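Local coordinates for protein ethylbenzene dehydrogenase alpha-subunit (Aromatoleum aromaticum, PDB 2IVF) that is the alpha subunit of a molybdenum enzyme of the molybdopterin oxidoreductase family, and binds a molybdenum atom, two pterin guanine dinucleotides and an iron/sulfur cluster, at residues I198-G203 and D486-L491; M206-D211 and L491-K496; E686-I691 and K725-D730. All coordinates share one frame; numbering follows the deposited sequence.

Interaction 1 of 3, residues I198-G203 and D486-L491; sequences IAWGAG and DNMVYL
Trp200 and Met488 meet across two helices that run the same way, their side chains crossing at about a right angle. The nearest pair is Trp200 CE3 and Met488 CB, 3.9 Å apart. CB approaches the six-membered part of the indole obliquely. The sulfur comes nearest to Trp200 CB, with Met488 SD 4.2 Å from that atom. Met488 SD lies 5.1 Å from the centroid of the Trp200 five-membered ring, 45° off the ring normal, which makes a Met-aromatic contact of oblique geometry. Trp200 holds its indole beside its own carbonyl carbon, with CG anti to the backbone N (chi1 -169°), and this carries the ring along the flank of the other helix. The Met488 chain is extended to SD and then bent at chi3.

Gly201 lies between these groups and Leu491. Its CA is 5.1 Å from Met488 CA, the closest backbone approach, and 4.3 Å from Met488 O. Gly201 has no side chain at this point, which is consistent with the 8.5 Å approach of the short helix axes, at a crossing angle of -28°. Leu491 fills the next position with its CD2 branch, 4.4 Å from Ile198 CA.

Both helices belong to the molybdopterin oxidoreductase part of the chain. The Trp200 side chain lies about 9 Å from the bound MD1. Phe204 meets the Trp200 ring within the first helix, and Val193 and Thr663 touch Met488.

No hydrogen bond joins the two segments. The contact is buried and holds by dispersion between indole, thioether and aliphatic groups, so the fit of their shapes matters more than any directed bond.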
loop_
_atom_site.group_PDB
_atom_site.type_symbol
_atom_site.label_atom_id
_atom_site.label_comp_id
_atom_site.label_asym_id
_atom_site.label_seq_id
_atom_site.Cartn_x
_atom_site.Cartn_y
_atom_site.Cartn_z
ATOM N N ILE A 198 -21.341 1.757 -8.248
ATOM C CA ILE A 198 -22.399 1.319 -9.123
ATOM C C ILE A 198 -22.527 -0.196 -9.014
ATOM O O ILE A 198 -23.609 -0.710 -8.925
ATOM C CB ILE A 198 -22.138 1.742 -10.586
ATOM C CG1 ILE A 198 -22.060 3.278 -10.743
ATOM C CG2 ILE A 198 -23.211 1.175 -11.537
ATOM C CD1 ILE A 198 -21.451 3.742 -12.068
ATOM N N ALA A 199 -21.402 -0.896 -8.956
ATOM C CA ALA A 199 -21.427 -2.346 -8.695
ATOM C C ALA A 199 -22.038 -2.671 -7.328
ATOM O O ALA A 199 -22.786 -3.608 -7.197
ATOM C CB ALA A 199 -20.006 -2.881 -8.770
ATOM N N TRP A 200 -21.723 -1.876 -6.306
ATOM C CA TRP A 200 -22.328 -2.063 -4.968
ATOM C C TRP A 200 -23.850 -1.830 -5.049
ATOM O O TRP A 200 -24.678 -2.677 -4.608
ATOM C CB TRP A 200 -21.669 -1.151 -3.900
ATOM C CG TRP A 200 -22.130 -1.582 -2.549
ATOM C CD1 TRP A 200 -21.537 -2.490 -1.726
ATOM C CD2 TRP A 200 -23.376 -1.244 -1.936
ATOM N NE1 TRP A 200 -22.296 -2.675 -0.600
ATOM C CE2 TRP A 200 -23.428 -1.922 -0.704
ATOM C CE3 TRP A 200 -24.396 -0.354 -2.260
ATOM C CZ2 TRP A 200 -24.491 -1.790 0.182
ATOM C CZ3 TRP A 200 -25.515 -0.265 -1.375
ATOM C CH2 TRP A 200 -25.517 -0.973 -0.174
ATOM N N GLY A 201 -24.217 -0.683 -5.610
ATOM C CA GLY A 201 -25.605 -0.415 -5.960
ATOM C C GLY A 201 -26.282 -1.547 -6.686
ATOM O O GLY A 201 -27.358 -1.975 -6.304
ATOM N N ALA A 202 -25.653 -2.059 -7.738
ATOM C CA ALA A 202 -26.229 -3.194 -8.489
ATOM C C ALA A 202 -26.526 -4.408 -7.592
ATOM O O ALA A 202 -27.639 -4.934 -7.585
ATOM C CB ALA A 202 -25.273 -3.582 -9.593
ATOM N N GLY A 203 -25.532 -4.826 -6.811
ATOM C CA GLY A 203 -25.639 -6.037 -5.986
ATOM C C GLY A 203 -26.707 -5.862 -4.925
ATOM O O GLY A 203 -27.528 -6.746 -4.684
ATOM N N ASP A 486 -25.310 8.440 -0.360
ATOM C CA ASP A 486 -26.611 8.632 -1.006
ATOM C C ASP A 486 -26.621 8.083 -2.435
ATOM O O ASP A 486 -27.608 7.457 -2.884
ATOM C CB ASP A 486 -27.001 10.120 -1.010
ATOM C CG ASP A 486 -27.218 10.673 0.392
ATOM O OD1 ASP A 486 -26.415 10.336 1.276
ATOM O OD2 ASP A 486 -28.161 11.444 0.620
ATOM N N ASN A 487 -25.510 8.298 -3.135
ATOM C CA ASN A 487 -25.413 7.891 -4.548
ATOM C C ASN A 487 -25.630 6.390 -4.709
ATOM O O ASN A 487 -26.282 5.961 -5.643
ATOM C CB ASN A 487 -24.093 8.337 -5.201
ATOM C CG ASN A 487 -22.867 7.838 -4.478
ATOM O OD1 ASN A 487 -22.757 7.978 -3.268
ATOM N ND2 ASN A 487 -21.948 7.222 -5.209
ATOM N N MET A 488 -25.136 5.617 -3.747
ATOM C CA MET A 488 -25.315 4.177 -3.749
ATOM C C MET A 488 -26.657 3.759 -3.194
ATOM O O MET A 488 -27.357 2.919 -3.813
ATOM C CB MET A 488 -24.200 3.527 -2.954
ATOM C CG MET A 488 -22.923 3.578 -3.675
ATOM S SD MET A 488 -21.622 2.869 -2.687
ATOM C CE MET A 488 -20.989 4.295 -1.809
ATOM N N VAL A 489 -27.077 4.320 -2.058
ATOM C CA VAL A 489 -28.318 3.780 -1.467
ATOM C C VAL A 489 -29.564 4.189 -2.226
ATOM O O VAL A 489 -30.465 3.392 -2.324
ATOM C CB VAL A 489 -28.463 4.009 0.054
ATOM C CG1 VAL A 489 -27.143 3.666 0.779
ATOM C CG2 VAL A 489 -28.879 5.411 0.329
ATOM N N TYR A 490 -29.649 5.388 -2.789
ATOM C CA TYR A 490 -30.825 5.721 -3.634
ATOM C C TYR A 490 -30.833 4.934 -4.945
ATOM O O TYR A 490 -31.898 4.464 -5.414
ATOM C CB TYR A 490 -30.920 7.217 -3.938
ATOM C CG TYR A 490 -31.332 8.062 -2.768
ATOM C CD1 TYR A 490 -32.671 8.300 -2.500
ATOM C CD2 TYR A 490 -30.390 8.642 -1.943
ATOM C CE1 TYR A 490 -33.050 9.084 -1.419
ATOM C CE2 TYR A 490 -30.751 9.395 -0.864
ATOM C CZ TYR A 490 -32.063 9.632 -0.610
ATOM O OH TYR A 490 -32.446 10.394 0.469
ATOM N N LEU A 491 -29.665 4.779 -5.548
ATOM C CA LEU A 491 -29.554 3.924 -6.719
ATOM C C LEU A 491 -30.031 2.515 -6.377
ATOM O O LEU A 491 -30.674 1.860 -7.182
ATOM C CB LEU A 491 -28.131 3.894 -7.227
ATOM C CG LEU A 491 -27.905 3.082 -8.487
ATOM C CD1 LEU A 491 -28.673 3.677 -9.627
ATOM C CD2 LEU A 491 -26.399 3.035 -8.804
#

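Interaction 2 of 3, residues M206-D211 and L491-K496; sequences MTYLMD and LGVMSK
Tyr208 OH bonds to a water at 2.8 Å, and that water reaches over to the other segment. It donates a weak, long bond to Val493 O, with 3.4 Å between the water oxygen and Val493 O. The two segments have no direct hydrogen bond, and the water makes at most a weak polar bridge between them. Val493 O itself lies at the edge of the Tyr208 ring, in its plane.

The apolar part of the contact uses the CD2-CE2 bond of the same ring, which Val493 CA approaches obliquely. Tyr208 CE2 is 3.8 Å from Val493 CA and 3.9 Å from Val493 CG1. The two side chains cross at about a right angle. A chi1 of 174° swings the phenol away from the Tyr208 N and out toward Val493.

Both helices end here. Helix 197-210 closes in a Schellman motif, with Asp211 as the C-prime residue at positive phi and Asp211 N bonded to Tyr208 O. Helix 486-493 gives way to loop at Met494. Arg205, in the last turns of helix 197-210, bonds to Met494 O and weakly to Leu491 O, tying that helix to the end of helix 486-493.

Gly492 O is 3.7 Å from Tyr208 CD2, oblique to the ring. The contact buries this carbonyl oxygen, and it has no hydrogen-bond partner in the model.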
loop_
_atom_site.group_PDB
_atom_site.type_symbol
_atom_site.label_atom_id
_atom_site.label_comp_id
_atom_site.label_asym_id
_atom_site.label_seq_id
_atom_site.Cartn_x
_atom_site.Cartn_y
_atom_site.Cartn_z
ATOM N N MET A 206 -30.157 -5.720 -6.632
ATOM C CA MET A 206 -30.529 -7.093 -6.972
ATOM C C MET A 206 -31.070 -7.856 -5.770
ATOM O O MET A 206 -32.136 -8.445 -5.827
ATOM C CB MET A 206 -29.307 -7.801 -7.551
ATOM C CG MET A 206 -29.514 -9.256 -7.946
ATOM S SD MET A 206 -27.923 -10.109 -7.937
ATOM C CE MET A 206 -27.026 -9.249 -6.663
ATOM N N THR A 207 -30.331 -7.822 -4.673
ATOM C CA THR A 207 -30.712 -8.568 -3.492
ATOM C C THR A 207 -32.011 -8.026 -2.939
ATOM O O THR A 207 -32.950 -8.762 -2.661
ATOM C CB THR A 207 -29.576 -8.543 -2.445
ATOM O OG1 THR A 207 -28.344 -8.919 -3.096
ATOM C CG2 THR A 207 -29.921 -9.510 -1.281
ATOM N N TYR A 208 -32.102 -6.709 -2.862
ATOM C CA TYR A 208 -33.356 -6.062 -2.448
ATOM C C TYR A 208 -34.563 -6.421 -3.337
ATOM O O TYR A 208 -35.685 -6.735 -2.860
ATOM C CB TYR A 208 -33.105 -4.564 -2.445
ATOM C CG TYR A 208 -34.295 -3.725 -2.175
ATOM C CD1 TYR A 208 -35.155 -4.004 -1.111
ATOM C CD2 TYR A 208 -34.559 -2.602 -2.963
ATOM C CE1 TYR A 208 -36.242 -3.190 -0.858
ATOM C CE2 TYR A 208 -35.646 -1.801 -2.721
ATOM C CZ TYR A 208 -36.481 -2.094 -1.665
ATOM O OH TYR A 208 -37.567 -1.287 -1.426
ATOM N N LEU A 209 -34.370 -6.378 -4.647
ATOM C CA LEU A 209 -35.468 -6.764 -5.514
ATOM C C LEU A 209 -35.880 -8.225 -5.281
ATOM O O LEU A 209 -37.056 -8.557 -5.387
ATOM C CB LEU A 209 -35.109 -6.525 -6.966
ATOM C CG LEU A 209 -35.101 -5.059 -7.414
ATOM C CD1 LEU A 209 -34.690 -4.968 -8.879
ATOM C CD2 LEU A 209 -36.472 -4.469 -7.244
ATOM N N MET A 210 -34.912 -9.085 -4.965
ATOM C CA MET A 210 -35.180 -10.525 -4.796
ATOM C C MET A 210 -35.531 -10.885 -3.360
ATOM O O MET A 210 -35.939 -12.042 -3.062
ATOM C CB MET A 210 -33.964 -11.337 -5.237
ATOM C CG MET A 210 -33.691 -11.215 -6.698
ATOM S SD MET A 210 -32.533 -12.473 -7.285
ATOM C CE MET A 210 -31.096 -12.160 -6.392
ATOM N N ASP A 211 -35.414 -9.884 -2.487
ATOM C CA ASP A 211 -35.479 -10.053 -1.031
ATOM C C ASP A 211 -34.498 -11.127 -0.551
ATOM O O ASP A 211 -34.837 -11.987 0.262
ATOM C CB ASP A 211 -36.912 -10.358 -0.578
ATOM C CG ASP A 211 -37.047 -10.342 0.934
ATOM O OD1 ASP A 211 -36.386 -9.496 1.555
ATOM O OD2 ASP A 211 -37.746 -11.212 1.488
ATOM N N LEU A 491 -29.665 4.779 -5.548
ATOM C CA LEU A 491 -29.554 3.924 -6.719
ATOM C C LEU A 491 -30.031 2.515 -6.377
ATOM O O LEU A 491 -30.674 1.860 -7.182
ATOM C CB LEU A 491 -28.131 3.894 -7.227
ATOM C CG LEU A 491 -27.905 3.082 -8.487
ATOM C CD1 LEU A 491 -28.673 3.677 -9.627
ATOM C CD2 LEU A 491 -26.399 3.035 -8.804
ATOM N N GLY A 492 -29.738 2.081 -5.167
ATOM C CA GLY A 492 -30.094 0.773 -4.728
ATOM C C GLY A 492 -31.564 0.531 -4.506
ATOM O O GLY A 492 -32.015 -0.604 -4.657
ATOM N N VAL A 493 -32.327 1.575 -4.159
ATOM C CA VAL A 493 -33.744 1.369 -3.781
ATOM C C VAL A 493 -34.777 2.073 -4.604
ATOM O O VAL A 493 -35.933 1.658 -4.588
ATOM C CB VAL A 493 -34.016 1.696 -2.297
ATOM C CG1 VAL A 493 -33.114 0.793 -1.403
ATOM C CG2 VAL A 493 -33.785 3.171 -1.994
ATOM N N MET A 494 -34.422 3.107 -5.354
ATOM C CA MET A 494 -35.462 3.854 -6.016
ATOM C C MET A 494 -36.106 3.041 -7.113
ATOM O O MET A 494 -35.448 2.245 -7.768
ATOM C CB MET A 494 -34.915 5.140 -6.590
ATOM C CG MET A 494 -34.593 6.147 -5.516
ATOM S SD MET A 494 -34.074 7.761 -6.184
ATOM C CE MET A 494 -32.690 7.328 -7.248
ATOM N N SER A 495 -37.380 3.277 -7.322
ATOM C CA SER A 495 -38.104 2.630 -8.383
ATOM C C SER A 495 -38.035 3.413 -9.698
ATOM O O SER A 495 -38.340 2.870 -10.748
ATOM C CB SER A 495 -39.546 2.382 -7.963
ATOM O OG SER A 495 -40.213 3.598 -7.758
ATOM N N LYS A 496 -37.601 4.670 -9.648
ATOM C CA LYS A 496 -37.515 5.489 -10.840
ATOM C C LYS A 496 -36.458 6.554 -10.638
ATOM O O LYS A 496 -35.991 6.744 -9.514
ATOM C CB LYS A 496 -38.867 6.105 -11.132
ATOM C CG LYS A 496 -39.366 7.050 -10.106
ATOM C CD LYS A 496 -40.849 7.249 -10.293
ATOM C CE LYS A 496 -41.349 8.334 -9.365
ATOM N NZ LYS A 496 -42.725 8.780 -9.727
HETATM O O HOH W 1 -38.037 1.382 -1.901
#

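Interaction 3 of 3, residues E686-I691 and K725-D730; sequences EEWDAI and KKFTMD. With MD1 (phosphoric acid 4-(2-amino-4-oxo-3,4,5,6,-tetrahydro-pteridin-6-yl)-2-hydroxy-3,4-dimercapto-but-3-en-yl ester guanylate ester), chain N.
The aromatic contact is between Trp688 and Phe727, whose side chains come from opposite directions. Phe727 CE2 lies over one face of the indole, 3.3 Å above its plane and offset toward the rim. Its nearest atom is Trp688 CE2, at 3.4 Å. The planes are inclined at 35°, with 4.3 Å between the centroids of the phenyl ring and the six-membered indole ring. In both residues the first torsion is near 180°, so each ring reaches out from its own helix into the space between the two.

The aliphatic contact comes from Ile691, about one turn further along helix 687-704. Its CG2 branch sits 3.6 Å from Phe727 CZ and meets that ring obliquely. Phe727 thus touches both Ile691 and the indole.

Polar bonds to neighbouring residues frame the contact. Trp688 NE1 bonds to Leu733 O, which would restrain the rotation of the indole. Arg205 bonds to the carbonyl oxygens of Lys726 and Phe727 near the end of helix 723-727. That helix ends in a Schellman motif, with Met729 at positive phi.

The ligand contact is made by Glu687, next to Trp688 in helix 687-704. Glu687 OE2 accepts two bonds from the guanine of MD1, from N1 at 2.7 Å and from N2 at 3.0 Å. Both are bent, with N-H...O angles of 141° for N1 and 130° for N2. Lys658 forms a salt bridge with the same oxygen.

One short helical segment thus carries a carboxylate, probably ionised, for the guanine of MD1 and a buried apolar surface for Phe727. Lys658 would be expected to favour the ionised form of Glu687, which suits an acceptor of two N-H groups.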
loop_
_atom_site.group_PDB
_atom_site.type_symbol
_atom_site.label_atom_id
_atom_site.label_comp_id
_atom_site.label_asym_id
_atom_site.label_seq_id
_atom_site.Cartn_x
_atom_site.Cartn_y
_atom_site.Cartn_z
ATOM N N GLU A 686 -19.366 -4.675 -17.194
ATOM C CA GLU A 686 -19.622 -3.877 -16.004
ATOM C C GLU A 686 -20.539 -4.683 -15.121
ATOM O O GLU A 686 -21.390 -5.423 -15.607
ATOM C CB GLU A 686 -20.286 -2.541 -16.342
ATOM C CG GLU A 686 -19.488 -1.730 -17.338
ATOM C CD GLU A 686 -20.147 -0.511 -17.890
ATOM O OE1 GLU A 686 -21.413 -0.460 -18.054
ATOM O OE2 GLU A 686 -19.329 0.395 -18.257
ATOM N N GLU A 687 -20.412 -4.505 -13.819
ATOM C CA GLU A 687 -21.156 -5.354 -12.879
ATOM C C GLU A 687 -22.656 -5.108 -12.964
ATOM O O GLU A 687 -23.468 -6.058 -12.888
ATOM C CB GLU A 687 -20.670 -5.109 -11.438
ATOM C CG GLU A 687 -19.238 -5.621 -11.106
ATOM C CD GLU A 687 -18.163 -4.719 -11.604
ATOM O OE1 GLU A 687 -18.488 -3.596 -12.031
ATOM O OE2 GLU A 687 -16.980 -5.101 -11.555
ATOM N N TRP A 688 -23.054 -3.855 -13.139
ATOM C CA TRP A 688 -24.487 -3.532 -13.324
ATOM C C TRP A 688 -25.086 -4.318 -14.490
ATOM O O TRP A 688 -26.172 -4.902 -14.372
ATOM C CB TRP A 688 -24.678 -2.019 -13.552
ATOM C CG TRP A 688 -26.090 -1.620 -13.643
ATOM C CD1 TRP A 688 -26.899 -1.655 -14.758
ATOM C CD2 TRP A 688 -26.884 -1.084 -12.590
ATOM N NE1 TRP A 688 -28.158 -1.228 -14.425
ATOM C CE2 TRP A 688 -28.162 -0.837 -13.111
ATOM C CE3 TRP A 688 -26.634 -0.778 -11.249
ATOM C CZ2 TRP A 688 -29.211 -0.354 -12.324
ATOM C CZ3 TRP A 688 -27.668 -0.249 -10.488
ATOM C CH2 TRP A 688 -28.933 -0.054 -11.025
ATOM N N ASP A 689 -24.368 -4.320 -15.614
ATOM C CA ASP A 689 -24.776 -5.033 -16.826
ATOM C C ASP A 689 -24.819 -6.556 -16.596
ATOM O O ASP A 689 -25.818 -7.212 -16.915
ATOM C CB ASP A 689 -23.807 -4.701 -17.957
ATOM C CG ASP A 689 -24.092 -5.492 -19.193
ATOM O OD1 ASP A 689 -25.275 -5.561 -19.589
ATOM O OD2 ASP A 689 -23.124 -6.032 -19.748
ATOM N N ALA A 690 -23.764 -7.085 -15.969
ATOM C CA ALA A 690 -23.693 -8.508 -15.548
ATOM C C ALA A 690 -24.879 -8.914 -14.709
ATOM O O ALA A 690 -25.525 -9.938 -15.006
ATOM C CB ALA A 690 -22.392 -8.772 -14.765
ATOM N N ILE A 691 -25.194 -8.097 -13.702
ATOM C CA ILE A 691 -26.325 -8.358 -12.815
ATOM C C ILE A 691 -27.632 -8.171 -13.525
ATOM O O ILE A 691 -28.602 -8.944 -13.339
ATOM C CB ILE A 691 -26.258 -7.482 -11.551
ATOM C CG1 ILE A 691 -25.106 -7.979 -10.673
ATOM C CG2 ILE A 691 -27.624 -7.518 -10.778
ATOM C CD1 ILE A 691 -24.536 -6.982 -9.674
ATOM N N LYS A 725 -36.969 -5.616 -15.348
ATOM C CA LYS A 725 -37.518 -4.275 -15.589
ATOM C C LYS A 725 -37.325 -3.384 -14.355
ATOM O O LYS A 725 -36.934 -2.224 -14.487
ATOM C CB LYS A 725 -38.976 -4.299 -16.116
ATOM C CG LYS A 725 -40.127 -4.236 -15.101
ATOM C CD LYS A 725 -41.487 -4.285 -15.841
ATOM C CE LYS A 725 -42.709 -4.648 -14.886
ATOM N NZ LYS A 725 -44.095 -4.745 -15.549
ATOM N N LYS A 726 -37.531 -3.940 -13.159
ATOM C CA LYS A 726 -37.364 -3.176 -11.942
ATOM C C LYS A 726 -35.918 -2.783 -11.754
ATOM O O LYS A 726 -35.635 -1.624 -11.516
ATOM C CB LYS A 726 -37.909 -3.945 -10.743
ATOM C CG LYS A 726 -39.423 -3.849 -10.689
ATOM C CD LYS A 726 -40.048 -4.907 -9.865
ATOM C CE LYS A 726 -39.814 -4.725 -8.394
ATOM N NZ LYS A 726 -40.251 -3.401 -7.891
ATOM N N PHE A 727 -35.005 -3.734 -11.901
ATOM C CA PHE A 727 -33.594 -3.468 -11.749
ATOM C C PHE A 727 -33.138 -2.341 -12.657
ATOM O O PHE A 727 -32.394 -1.481 -12.236
ATOM C CB PHE A 727 -32.770 -4.716 -12.036
ATOM C CG PHE A 727 -31.351 -4.541 -11.771
ATOM C CD1 PHE A 727 -30.863 -4.649 -10.472
ATOM C CD2 PHE A 727 -30.478 -4.213 -12.790
ATOM C CE1 PHE A 727 -29.535 -4.437 -10.206
ATOM C CE2 PHE A 727 -29.139 -4.015 -12.532
ATOM C CZ PHE A 727 -28.670 -4.112 -11.224
ATOM N N THR A 728 -33.523 -2.384 -13.916
ATOM C CA THR A 728 -33.032 -1.416 -14.884
ATOM C C THR A 728 -33.903 -0.145 -14.962
ATOM O O THR A 728 -33.678 0.722 -15.861
ATOM C CB THR A 728 -32.959 -2.063 -16.308
ATOM O OG1 THR A 728 -34.270 -2.404 -16.744
ATOM C CG2 THR A 728 -32.053 -3.298 -16.373
ATOM N N MET A 729 -34.917 -0.038 -14.082
ATOM C CA MET A 729 -35.921 1.023 -14.190
ATOM C C MET A 729 -36.462 1.064 -15.617
ATOM O O MET A 729 -36.386 2.092 -16.313
ATOM C CB MET A 729 -35.354 2.383 -13.812
ATOM C CG MET A 729 -34.956 2.514 -12.361
ATOM S SD MET A 729 -34.278 4.147 -12.035
ATOM C CE MET A 729 -33.429 3.931 -10.486
ATOM N N ASP A 730 -36.969 -0.081 -16.049
ATOM C CA ASP A 730 -37.581 -0.246 -17.370
ATOM C C ASP A 730 -36.667 0.232 -18.502
ATOM O O ASP A 730 -37.085 0.941 -19.423
ATOM C CB ASP A 730 -38.953 0.429 -17.422
ATOM C CG ASP A 730 -39.845 -0.159 -18.479
ATOM O OD1 ASP A 730 -39.634 -1.336 -18.887
ATOM O OD2 ASP A 730 -40.736 0.576 -18.942
HETATM P PB MD1 N . -12.575 -7.962 0.884
HETATM O O3B MD1 N . -11.246 -7.757 0.052
HETATM O O1B MD1 N . -13.512 -6.882 0.480
HETATM O O2B MD1 N . -12.984 -9.381 0.974
HETATM O O3A MD1 N . -12.072 -7.606 2.346
HETATM C C10 MD1 N . -12.113 -6.267 2.886
HETATM C C11 MD1 N . -11.376 -6.383 4.210
HETATM O O11 MD1 N . -9.961 -6.404 3.820
HETATM C C12 MD1 N . -11.619 -5.161 5.053
HETATM S S12 MD1 N . -12.248 -3.715 4.389
HETATM C C13 MD1 N . -11.280 -5.134 6.382
HETATM S S13 MD1 N . -11.489 -3.762 7.342
HETATM C C14 MD1 N . -10.729 -6.314 7.089
HETATM N N15 MD1 N . -9.435 -6.215 7.674
HETATM C C16 MD1 N . -8.818 -7.307 8.228
HETATM C C15 MD1 N . -7.618 -7.094 8.882
HETATM O O14 MD1 N . -7.114 -5.943 8.976
HETATM N N17 MD1 N . -7.011 -8.219 9.338
HETATM C C17 MD1 N . -7.603 -9.478 9.219
HETATM N N16 MD1 N . -6.930 -10.501 9.727
HETATM N N18 MD1 N . -8.794 -9.638 8.619
HETATM C C20 MD1 N . -9.398 -8.574 8.136
HETATM N N8 MD1 N . -10.626 -8.721 7.575
HETATM C C7 MD1 N . -11.373 -7.670 6.939
HETATM P PA MD1 N . -10.540 -8.605 -1.120
HETATM O O1A MD1 N . -9.689 -7.616 -1.849
HETATM O O2A MD1 N . -9.854 -9.758 -0.495
HETATM O "O5'" MD1 N . -11.697 -9.136 -2.054
HETATM C "C5'" MD1 N . -12.352 -8.165 -2.862
HETATM C "C4'" MD1 N . -12.399 -8.633 -4.258
HETATM O "O4'" MD1 N . -12.915 -7.514 -4.969
HETATM C "C1'" MD1 N . -12.348 -7.633 -6.274
HETATM N N9 MD1 N . -12.394 -6.398 -7.070
HETATM C C4 MD1 N . -13.245 -6.211 -8.068
HETATM N N3 MD1 N . -14.215 -7.030 -8.540
HETATM C C2 MD1 N . -14.982 -6.640 -9.558
HETATM N N2 MD1 N . -15.969 -7.448 -10.029
HETATM N N1 MD1 N . -14.700 -5.429 -10.159
HETATM C C6 MD1 N . -13.731 -4.553 -9.733
HETATM O O6 MD1 N . -13.610 -3.465 -10.296
HETATM C C5 MD1 N . -12.966 -4.953 -8.626
HETATM N N7 MD1 N . -11.951 -4.427 -7.949
HETATM C C8 MD1 N . -11.622 -5.309 -7.001
HETATM C "C2'" MD1 N . -10.894 -8.024 -6.029
HETATM O "O2'" MD1 N . -10.279 -8.706 -7.149
HETATM C "C3'" MD1 N . -10.968 -8.875 -4.752
HETATM O "O3'" MD1 N . -10.774 -10.288 -5.026
#

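How the interactions relate
The three contacts form one cluster on the same side of the chain's centre, with centres 9 to 11 Å apart. Interactions 1 and 2 both join helix 197-210 to helix 486-493, within the molybdopterin oxidoreductase region. Their segments alternate along the chain and overlap at Leu491, which makes contact only in interaction 1. Interaction 3 follows later in sequence and joins helix 687-704 to helix 723-727. It packs against both others: Ala202 CB touches Trp688 CE3 at 3.5 Å, and Met206 CB touches Ile691 CG2 at 3.7 Å. Helix 197-210 therefore sits among the other helices, tying distant parts of the chain together beside the helix whose Glu687 bonds to the guanine of MD1.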